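Local coordinates for protection of telomeres protein 1 (Schizosaccharomyces pombe, PDB 5USN), which binds the single-stranded overhang at the 3' end of telomeres, protects it, and regulates telomerase and telomere length, at residues F63-I68 with L102-H107. The protein carries 1 engineered substitution. Sequence-based numbering, arbitrary orientation.
With nucleotides of chain B.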
# COMPACT_ATOMS: atom_id res chain seq x y z
N PHE A 63 -7.46 1.68 -7.69
CA PHE A 63 -6.04 1.45 -7.96
C PHE A 63 -5.15 1.55 -6.73
O PHE A 63 -3.95 1.30 -6.85
CB PHE A 63 -5.54 2.45 -9.01
CG PHE A 63 -5.89 2.07 -10.43
CD1 PHE A 63 -7.14 2.37 -10.95
CD2 PHE A 63 -4.97 1.43 -11.23
CE1 PHE A 63 -7.46 2.02 -12.25
CE2 PHE A 63 -5.28 1.08 -12.54
CZ PHE A 63 -6.53 1.38 -13.05
N SER A 64 -5.70 1.88 -5.57
CA SER A 64 -4.89 2.07 -4.37
C SER A 64 -5.55 1.38 -3.19
O SER A 64 -6.77 1.21 -3.13
CB SER A 64 -4.71 3.55 -4.06
OG SER A 64 -4.09 4.21 -5.15
N ILE A 65 -4.71 1.00 -2.22
CA ILE A 65 -5.16 0.27 -1.05
C ILE A 65 -4.65 0.96 0.20
O ILE A 65 -3.52 1.47 0.23
CB ILE A 65 -4.70 -1.20 -1.10
CG1 ILE A 65 -5.30 -1.98 0.07
CG2 ILE A 65 -3.17 -1.29 -1.11
CD1 ILE A 65 -5.07 -3.47 -0.02
N ARG A 66 -5.48 0.99 1.23
CA ARG A 66 -5.11 1.54 2.53
C ARG A 66 -4.40 0.47 3.34
O ARG A 66 -4.88 -0.67 3.43
CB ARG A 66 -6.36 2.03 3.26
CG ARG A 66 -6.14 2.54 4.68
CD ARG A 66 -7.45 3.05 5.26
NE ARG A 66 -8.42 1.97 5.35
CZ ARG A 66 -9.73 2.09 5.14
NH1 ARG A 66 -10.27 3.25 4.81
NH2 ARG A 66 -10.50 1.01 5.25
N CYS A 67 -3.27 0.84 3.92
CA CYS A 67 -2.51 -0.04 4.81
C CYS A 67 -2.48 0.59 6.19
O CYS A 67 -2.11 1.76 6.34
CB CYS A 67 -1.09 -0.25 4.29
SG CYS A 67 -1.01 -0.70 2.55
N ILE A 68 -2.88 -0.18 7.20
CA ILE A 68 -2.88 0.28 8.58
C ILE A 68 -1.71 -0.38 9.29
O ILE A 68 -1.59 -1.61 9.30
CB ILE A 68 -4.21 -0.03 9.29
CG1 ILE A 68 -5.40 0.51 8.49
CG2 ILE A 68 -4.21 0.54 10.70
CD1 ILE A 68 -5.45 2.02 8.40
N LEU A 102 -11.20 -3.82 0.48
CA LEU A 102 -9.99 -4.52 0.89
C LEU A 102 -9.00 -3.54 1.50
O LEU A 102 -8.86 -2.40 1.04
CB LEU A 102 -9.37 -5.23 -0.31
CG LEU A 102 -8.18 -6.17 -0.08
CD1 LEU A 102 -8.56 -7.34 0.80
CD2 LEU A 102 -7.63 -6.69 -1.41
N GLU A 103 -8.32 -3.97 2.56
CA GLU A 103 -7.27 -3.18 3.18
C GLU A 103 -6.18 -4.12 3.67
O GLU A 103 -6.40 -5.32 3.84
CB GLU A 103 -7.79 -2.30 4.33
CG GLU A 103 -8.54 -3.06 5.43
CD GLU A 103 -8.99 -2.16 6.58
OE1 GLU A 103 -8.92 -0.92 6.45
OE2 GLU A 103 -9.42 -2.69 7.62
N CYS A 104 -4.98 -3.57 3.85
CA CYS A 104 -3.83 -4.29 4.37
C CYS A 104 -3.57 -3.87 5.82
O CYS A 104 -3.79 -2.73 6.20
CB CYS A 104 -2.58 -4.03 3.53
SG CYS A 104 -2.64 -4.81 1.91
N ILE A 105 -3.07 -4.82 6.61
CA ILE A 105 -2.89 -4.63 8.04
C ILE A 105 -1.51 -5.13 8.43
O ILE A 105 -1.16 -6.29 8.16
CB ILE A 105 -3.97 -5.38 8.85
CG1 ILE A 105 -5.37 -4.90 8.46
CG2 ILE A 105 -3.73 -5.21 10.35
CD1 ILE A 105 -5.64 -3.45 8.76
N LEU A 106 -0.73 -4.27 9.08
CA LEU A 106 0.49 -4.67 9.76
C LEU A 106 0.21 -4.53 11.25
O LEU A 106 0.23 -3.42 11.79
CB LEU A 106 1.70 -3.84 9.33
CG LEU A 106 2.32 -4.20 7.98
CD1 LEU A 106 1.52 -3.59 6.84
CD2 LEU A 106 3.77 -3.75 7.91
N HIS A 107 -0.07 -5.65 11.90
CA HIS A 107 -0.44 -5.67 13.30
C HIS A 107 0.77 -6.02 14.16
O HIS A 107 1.76 -6.57 13.68
CB HIS A 107 -1.56 -6.69 13.54
CG HIS A 107 -1.22 -8.06 13.04
ND1 HIS A 107 -0.51 -8.97 13.78
CD2 HIS A 107 -1.47 -8.66 11.85
CE1 HIS A 107 -0.36 -10.08 13.09
NE2 HIS A 107 -0.92 -9.91 11.90
P DT B 4 -16.24 6.12 10.16
OP1 DT B 4 -16.26 6.64 11.55
OP2 DT B 4 -17.49 6.12 9.36
O5' DT B 4 -15.12 6.96 9.37
C5' DT B 4 -15.19 7.09 7.96
C4' DT B 4 -14.24 8.18 7.47
O4' DT B 4 -12.92 7.93 8.01
C3' DT B 4 -14.07 8.26 5.96
O3' DT B 4 -13.83 9.60 5.55
C2' DT B 4 -12.86 7.36 5.72
C1' DT B 4 -12.02 7.62 6.96
N1 DT B 4 -11.18 6.47 7.38
C2 DT B 4 -9.84 6.67 7.64
O2 DT B 4 -9.29 7.75 7.54
N3 DT B 4 -9.16 5.54 8.02
C4 DT B 4 -9.67 4.26 8.17
O4 DT B 4 -8.97 3.32 8.52
C5 DT B 4 -11.08 4.12 7.88
C7 DT B 4 -11.75 2.79 7.99
C6 DT B 4 -11.76 5.22 7.50
P G B 2 -10.40 0.37 18.57
OP1 G B 2 -9.86 1.09 19.75
OP2 G B 2 -11.71 -0.32 18.65
O5' G B 2 -10.48 1.39 17.35
C5' G B 2 -9.72 2.60 17.36
C4' G B 2 -9.42 3.06 15.96
O4' G B 2 -8.46 2.18 15.33
C3' G B 2 -10.61 3.06 15.00
O3' G B 2 -11.43 4.20 15.16
C2' G B 2 -9.93 2.97 13.63
O2' G B 2 -9.47 4.24 13.20
C1' G B 2 -8.72 2.08 13.95
N9 G B 2 -8.92 0.66 13.59
C8 G B 2 -8.97 -0.40 14.46
N7 G B 2 -9.13 -1.55 13.86
C5 G B 2 -9.17 -1.23 12.51
C6 G B 2 -9.33 -2.06 11.36
O6 G B 2 -9.46 -3.28 11.30
N1 G B 2 -9.32 -1.31 10.19
C2 G B 2 -9.18 0.05 10.12
N2 G B 2 -9.19 0.58 8.88
N3 G B 2 -9.03 0.84 11.18
C4 G B 2 -9.04 0.13 12.33
P DA B 5 -14.06 10.04 4.02
OP1 DA B 5 -13.96 11.51 3.96
OP2 DA B 5 -15.30 9.37 3.54
O5' DA B 5 -12.81 9.41 3.23
C5' DA B 5 -11.52 10.01 3.35
C4' DA B 5 -10.64 9.65 2.17
O4' DA B 5 -10.28 8.25 2.23
C3' DA B 5 -11.28 9.89 0.80
O3' DA B 5 -10.38 10.58 -0.06
C2' DA B 5 -11.61 8.49 0.29
C1' DA B 5 -10.64 7.59 1.03
N9 DA B 5 -11.20 6.28 1.39
C8 DA B 5 -12.40 6.04 1.99
N7 DA B 5 -12.63 4.77 2.21
C5 DA B 5 -11.50 4.13 1.73
C6 DA B 5 -11.12 2.78 1.67
N6 DA B 5 -11.88 1.78 2.13
N1 DA B 5 -9.91 2.49 1.13
C2 DA B 5 -9.15 3.49 0.68
N3 DA B 5 -9.40 4.80 0.68
C4 DA B 5 -10.60 5.06 1.23
O HOH W 1 -8.33 0.10 0.84
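R66 and E103 stand side by side on the nucleic-acid face of parallel strands 65-68 and 102-106. The guanidinium takes E103 OE1 side-on with NE and NH2, the latter at 2.8 Å; the oxygen lies near the guanidinium plane, while the carboxylate is turned 77° from it. The same carboxylate accepts from G2 of chain B, OE1 from N2 at 2.9 Å and OE2 from N1, the second almost straight. A bend at chi3 (62°) in R66 sets its guanidinium between bases, with DA5 and DT4 of chain B over opposite faces. R66 NH2 also pairs with D97, and E103 OE2 with K95. Nearby, I68 CB packs against I105 CD1 at 3.7 Å. On the opposite face of the sheet, I65 CD1 meets C104 SG. Backbone bonds from C104 N to R66 O, I68 N to C104 O and L106 N to I68 O join the strands in the OB-fold barrel of this single-stranded DNA-binding domain of Pot1. Replacing R66 by alanine is likely to leave E103 OE1 and D97 without their guanidinium partner and to open a gap between the two bases. The carboxylate matches guanine's N1-N2 donor edge, consistent with recognition of G-rich telomeric sequence.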